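Local coordinates for spermidine synthase (Corynebacterium glutamicum ATCC 13032, PDB 3GJY), which probably makes spermidine by transferring an aminopropyl group to putrescine, using a domain of the AdoMet-dependent methyltransferase fold, at residues 223-228 with 238-243; 92-97 with 158-163. All blocks are in the same frame, centred on the assembly; numbering follows the deposited sequence.

Contact 1. Residues 223-228 with 238-243; sequences VAVIAD and GNIILM
Ala224 and Met243 form one antiparallel hydrogen-bonded pair, Ile226 and Ile241 the next, and their four backbone bonds hold strand 223-227 to strand 238-243. The straightest joins Ile241 N to Ile226 O at 2.8 Å, with an N-H...O angle of 171°. The last backbone bond, where Asp228 leaves its strand, is weak: Asp228 N lies 3.5 Å from Asn239 O. At the non-hydrogen-bonded Val225-Leu242 pair, the Val225 CA-H points at Ile241 O instead.

Apolar packing follows the alternation of the strands. On one face the side chains of Val225 and Leu242 run alongside each other, CG1 of the valine 3.8 Å from CD2 of the leucine. Ile240 holds CG1 anti to its backbone N (chi1 -178°), which sends CD1 across to Val225 and to the methyl of Ala227. On the opposite face the selenomethionine Met243 bends at chi3 (-77°), bringing CE back over the partner strand; it ends 3.9 Å from Ile226 CD1 and 4.1 Å from Ala224 CB. Trp73 of helix 69-85 and Tyr273 also pack on Ile226.

Polar side chains meet through water at the end of the pair. One water donates to Asn239 OD1 at 2.9 Å and only weakly to Asp228 OD1. The stronger partners are Arg236, salt-bridged to Asp228, and Asn199, bonded to Asn239 ND2.

The chemistry is thus that of a buried antiparallel strand pair inside the sheet, connected through helix 229-232: backbone bonds set the register, aliphatic groups fill both faces, and charge is kept to the end where Asp228 occupies the N-cap position before that helix.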
# COMPACT_ATOMS: atom_id res chain seq x y z
N VAL A 223 15.30 -4.42 -3.71
CA VAL A 223 13.87 -4.61 -4.03
C VAL A 223 13.46 -6.04 -3.75
O VAL A 223 14.28 -6.95 -3.77
CB VAL A 223 13.54 -4.27 -5.51
CG1 VAL A 223 13.59 -2.75 -5.78
CG2 VAL A 223 14.51 -5.02 -6.46
N ALA A 224 12.16 -6.22 -3.51
CA ALA A 224 11.56 -7.53 -3.33
C ALA A 224 10.08 -7.42 -3.63
O ALA A 224 9.53 -6.30 -3.69
CB ALA A 224 11.76 -8.03 -1.88
N VAL A 225 9.44 -8.56 -3.84
CA VAL A 225 8.01 -8.56 -4.13
C VAL A 225 7.25 -9.67 -3.40
O VAL A 225 7.82 -10.68 -2.97
CB VAL A 225 7.70 -8.59 -5.68
CG1 VAL A 225 8.33 -7.46 -6.48
CG2 VAL A 225 7.95 -9.91 -6.27
N ILE A 226 5.95 -9.43 -3.25
CA ILE A 226 5.00 -10.47 -2.86
C ILE A 226 3.92 -10.55 -3.91
O ILE A 226 3.27 -9.56 -4.24
CB ILE A 226 4.40 -10.20 -1.48
CG1 ILE A 226 5.47 -10.35 -0.37
CG2 ILE A 226 3.26 -11.22 -1.20
CD1 ILE A 226 5.09 -9.71 0.92
N ALA A 227 3.76 -11.73 -4.50
CA ALA A 227 3.00 -11.85 -5.74
C ALA A 227 1.91 -12.87 -5.66
O ALA A 227 2.05 -13.89 -4.97
CB ALA A 227 3.94 -12.21 -6.91
N ASP A 228 0.84 -12.56 -6.42
CA ASP A 228 -0.27 -13.47 -6.65
C ASP A 228 0.11 -14.40 -7.80
O ASP A 228 0.23 -13.96 -8.93
CB ASP A 228 -1.52 -12.72 -7.07
CG ASP A 228 -2.71 -13.64 -7.19
OD1 ASP A 228 -3.78 -13.27 -6.69
OD2 ASP A 228 -2.58 -14.73 -7.78
N GLY A 238 -4.39 -9.29 -11.10
CA GLY A 238 -4.10 -9.49 -9.70
C GLY A 238 -3.26 -8.37 -9.12
O GLY A 238 -3.06 -7.32 -9.73
N ASN A 239 -2.80 -8.62 -7.91
CA ASN A 239 -2.02 -7.63 -7.18
C ASN A 239 -0.64 -8.16 -7.00
O ASN A 239 -0.46 -9.37 -6.73
CB ASN A 239 -2.60 -7.36 -5.79
CG ASN A 239 -3.95 -6.76 -5.86
OD1 ASN A 239 -4.94 -7.47 -6.01
ND2 ASN A 239 -4.02 -5.43 -5.77
N ILE A 240 0.31 -7.24 -7.08
CA ILE A 240 1.69 -7.54 -6.70
C ILE A 240 2.14 -6.43 -5.77
O ILE A 240 1.92 -5.24 -6.04
CB ILE A 240 2.60 -7.70 -7.98
CG1 ILE A 240 4.03 -8.06 -7.58
CG2 ILE A 240 2.52 -6.45 -8.87
CD1 ILE A 240 4.87 -8.57 -8.77
N ILE A 241 2.74 -6.82 -4.66
CA ILE A 241 3.27 -5.85 -3.69
C ILE A 241 4.76 -5.63 -4.03
O ILE A 241 5.56 -6.58 -4.06
CB ILE A 241 3.16 -6.41 -2.26
CG1 ILE A 241 1.69 -6.77 -1.90
CG2 ILE A 241 3.75 -5.38 -1.28
CD1 ILE A 241 0.65 -5.72 -2.23
N LEU A 242 5.10 -4.38 -4.33
CA LEU A 242 6.46 -3.97 -4.71
C LEU A 242 7.13 -3.30 -3.54
O LEU A 242 6.58 -2.35 -2.97
CB LEU A 242 6.37 -2.97 -5.87
CG LEU A 242 5.47 -3.41 -7.05
CD1 LEU A 242 5.45 -2.29 -8.10
CD2 LEU A 242 5.95 -4.72 -7.68
N MSE A 243 8.31 -3.81 -3.15
CA MSE A 243 9.02 -3.26 -2.01
C MSE A 243 10.40 -2.73 -2.41
O MSE A 243 11.11 -3.38 -3.19
CB MSE A 243 9.12 -4.28 -0.87
CG MSE A 243 7.75 -4.68 -0.32
SE MSE A 243 7.84 -5.97 1.08
CE MSE A 243 8.16 -7.47 -0.05
O HOH W 1 -5.10 -10.30 -5.62

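Contact 2. Residues 92-97 with 158-163; sequences RITHLG and ASRDVI
Asp161 OD2 takes two hydrogen bonds from Arg92, one from the backbone and one from the side chain. Arg92 N reaches the anti lone pair of Asp161 OD2 at 2.8 Å, while Arg92 NE meets the same OD2 at 3.0 Å from above the carboxylate plane. Arg92 NH2 completes the side-on salt bridge by meeting Asp161 OD1 at 2.9 Å. Both carboxylate oxygens lie almost in the guanidinium plane, yet the two flat groups are turned 47° apart. A bend at chi3 (-61°) folds the arginine back toward the turn, where Arg92 NH1 donates to Ala158 O and the backbone N of Arg160 sits over the centre of one guanidinium face. Two waters continue this network, each linking the guanidinium to a carbonyl of Ala158 or Ser159.

Arg92 O is gripped twice as well, by Asp161 N at 2.8 Å and by Val162 N at 3.2 Å, as the chain turns its corner into the strand. Beyond the corner the pairing is parallel: Thr94 N donates to Val162 O at 2.9 Å.

Arg160 bends at chi2 and chi3, and its NH2 gives Thr94 OG1 a 2.8 Å bond. Its NE and NH1 share Ser159 OG, which also bonds to Thr156 O. Among the apolar groups, Ile93 CG2 lies against Val162 CB, and Leu96 CD1 meets Ile163 CG2 at 3.8 Å.

Strand 92-96 lies between 160-165 and 115-120 in the sheet; Phe107 of helix 102-110 packs on Ile93, while Phe155 packs on Ile163 and Leu190 of strand 190-191 also touches that isoleucine.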
# COMPACT_ATOMS: atom_id res chain seq x y z
N ARG A 92 6.94 5.99 12.05
CA ARG A 92 6.13 6.96 11.29
C ARG A 92 5.82 6.30 9.96
O ARG A 92 6.73 6.04 9.15
CB ARG A 92 6.88 8.28 11.05
CG ARG A 92 7.32 8.94 12.32
CD ARG A 92 8.50 9.90 12.07
NE ARG A 92 9.65 9.17 11.56
CZ ARG A 92 10.77 9.74 11.13
NH1 ARG A 92 10.87 11.07 11.13
NH2 ARG A 92 11.76 8.98 10.63
N ILE A 93 4.54 5.99 9.72
CA ILE A 93 4.12 5.37 8.46
C ILE A 93 3.23 6.35 7.68
O ILE A 93 2.21 6.81 8.23
CB ILE A 93 3.35 4.05 8.69
CG1 ILE A 93 4.12 3.09 9.61
CG2 ILE A 93 3.00 3.42 7.29
CD1 ILE A 93 3.37 1.80 9.89
N THR A 94 3.62 6.64 6.43
CA THR A 94 2.79 7.46 5.53
C THR A 94 2.07 6.56 4.56
O THR A 94 2.72 5.72 3.90
CB THR A 94 3.68 8.46 4.73
OG1 THR A 94 4.22 9.37 5.67
CG2 THR A 94 2.89 9.23 3.65
N HIS A 95 0.75 6.75 4.48
CA HIS A 95 -0.11 5.99 3.59
C HIS A 95 -0.55 6.91 2.48
O HIS A 95 -1.32 7.86 2.73
CB HIS A 95 -1.33 5.46 4.36
CG HIS A 95 -0.98 4.58 5.50
ND1 HIS A 95 -1.13 3.20 5.45
CD2 HIS A 95 -0.53 4.87 6.74
CE1 HIS A 95 -0.76 2.70 6.62
NE2 HIS A 95 -0.38 3.69 7.41
N LEU A 96 -0.01 6.67 1.29
CA LEU A 96 -0.43 7.47 0.12
C LEU A 96 -1.63 6.75 -0.50
O LEU A 96 -1.49 5.73 -1.21
CB LEU A 96 0.73 7.63 -0.88
CG LEU A 96 1.96 8.35 -0.34
CD1 LEU A 96 3.09 8.31 -1.36
CD2 LEU A 96 1.68 9.79 0.15
N GLY A 97 -2.82 7.22 -0.16
CA GLY A 97 -4.05 6.44 -0.41
C GLY A 97 -4.29 5.36 0.63
O GLY A 97 -3.38 4.93 1.33
N ALA A 158 14.18 12.32 5.76
CA ALA A 158 14.07 11.47 6.96
C ALA A 158 12.89 11.88 7.83
O ALA A 158 12.97 11.92 9.06
CB ALA A 158 15.38 11.50 7.75
N SER A 159 11.77 12.13 7.16
CA SER A 159 10.52 12.55 7.81
C SER A 159 9.53 11.42 8.06
O SER A 159 8.51 11.64 8.71
CB SER A 159 9.91 13.69 7.00
OG SER A 159 9.75 13.29 5.63
N ARG A 160 9.83 10.23 7.56
CA ARG A 160 8.96 9.04 7.79
C ARG A 160 9.79 7.77 7.67
O ARG A 160 10.83 7.79 7.01
CB ARG A 160 7.77 9.03 6.79
CG ARG A 160 8.21 9.12 5.33
CD ARG A 160 7.36 10.09 4.52
NE ARG A 160 7.50 11.47 4.92
CZ ARG A 160 6.51 12.33 5.23
NH1 ARG A 160 6.85 13.57 5.50
NH2 ARG A 160 5.23 12.00 5.32
N ASP A 161 9.30 6.66 8.24
CA ASP A 161 10.07 5.41 8.24
C ASP A 161 9.59 4.43 7.21
O ASP A 161 10.38 3.60 6.74
CB ASP A 161 9.98 4.78 9.62
CG ASP A 161 10.48 5.73 10.66
OD1 ASP A 161 11.69 6.05 10.65
OD2 ASP A 161 9.69 6.22 11.46
N VAL A 162 8.30 4.52 6.86
CA VAL A 162 7.68 3.61 5.90
C VAL A 162 6.72 4.43 5.08
O VAL A 162 5.99 5.24 5.63
CB VAL A 162 6.88 2.47 6.64
CG1 VAL A 162 6.28 1.53 5.62
CG2 VAL A 162 7.76 1.71 7.65
N ILE A 163 6.68 4.17 3.78
CA ILE A 163 5.64 4.70 2.90
C ILE A 163 4.90 3.51 2.28
O ILE A 163 5.53 2.63 1.72
CB ILE A 163 6.26 5.56 1.77
CG1 ILE A 163 6.92 6.83 2.33
CG2 ILE A 163 5.25 5.93 0.67
CD1 ILE A 163 7.92 7.46 1.37
O HOH W 2 9.04 13.16 11.58
O HOH W 3 14.53 9.94 11.01

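Overall arrangement
Contacts 1 and 2 belong to the same mixed sheet, with centres about 19 Å apart and nearest atoms about 7 Å apart, so they do not touch. Strand 194-202 separates them, running parallel to 160-165 on one side and antiparallel to 238-245 on the other. Contact 2 joins two parallel strands; contact 1 joins two antiparallel neighbours, 238-245 and 222-227, on the far side of 194-202, with 272-274 beyond them. They are the 1-4 and 7-6 neighbours in the 3-2-1-4-5-7-6 order of the Rossmann-like methyltransferase fold. In relatives, the nucleoside cofactor binds at the C-terminal ends of the parallel strands, which probably places Gly97 near that site; no ligand here confirms it.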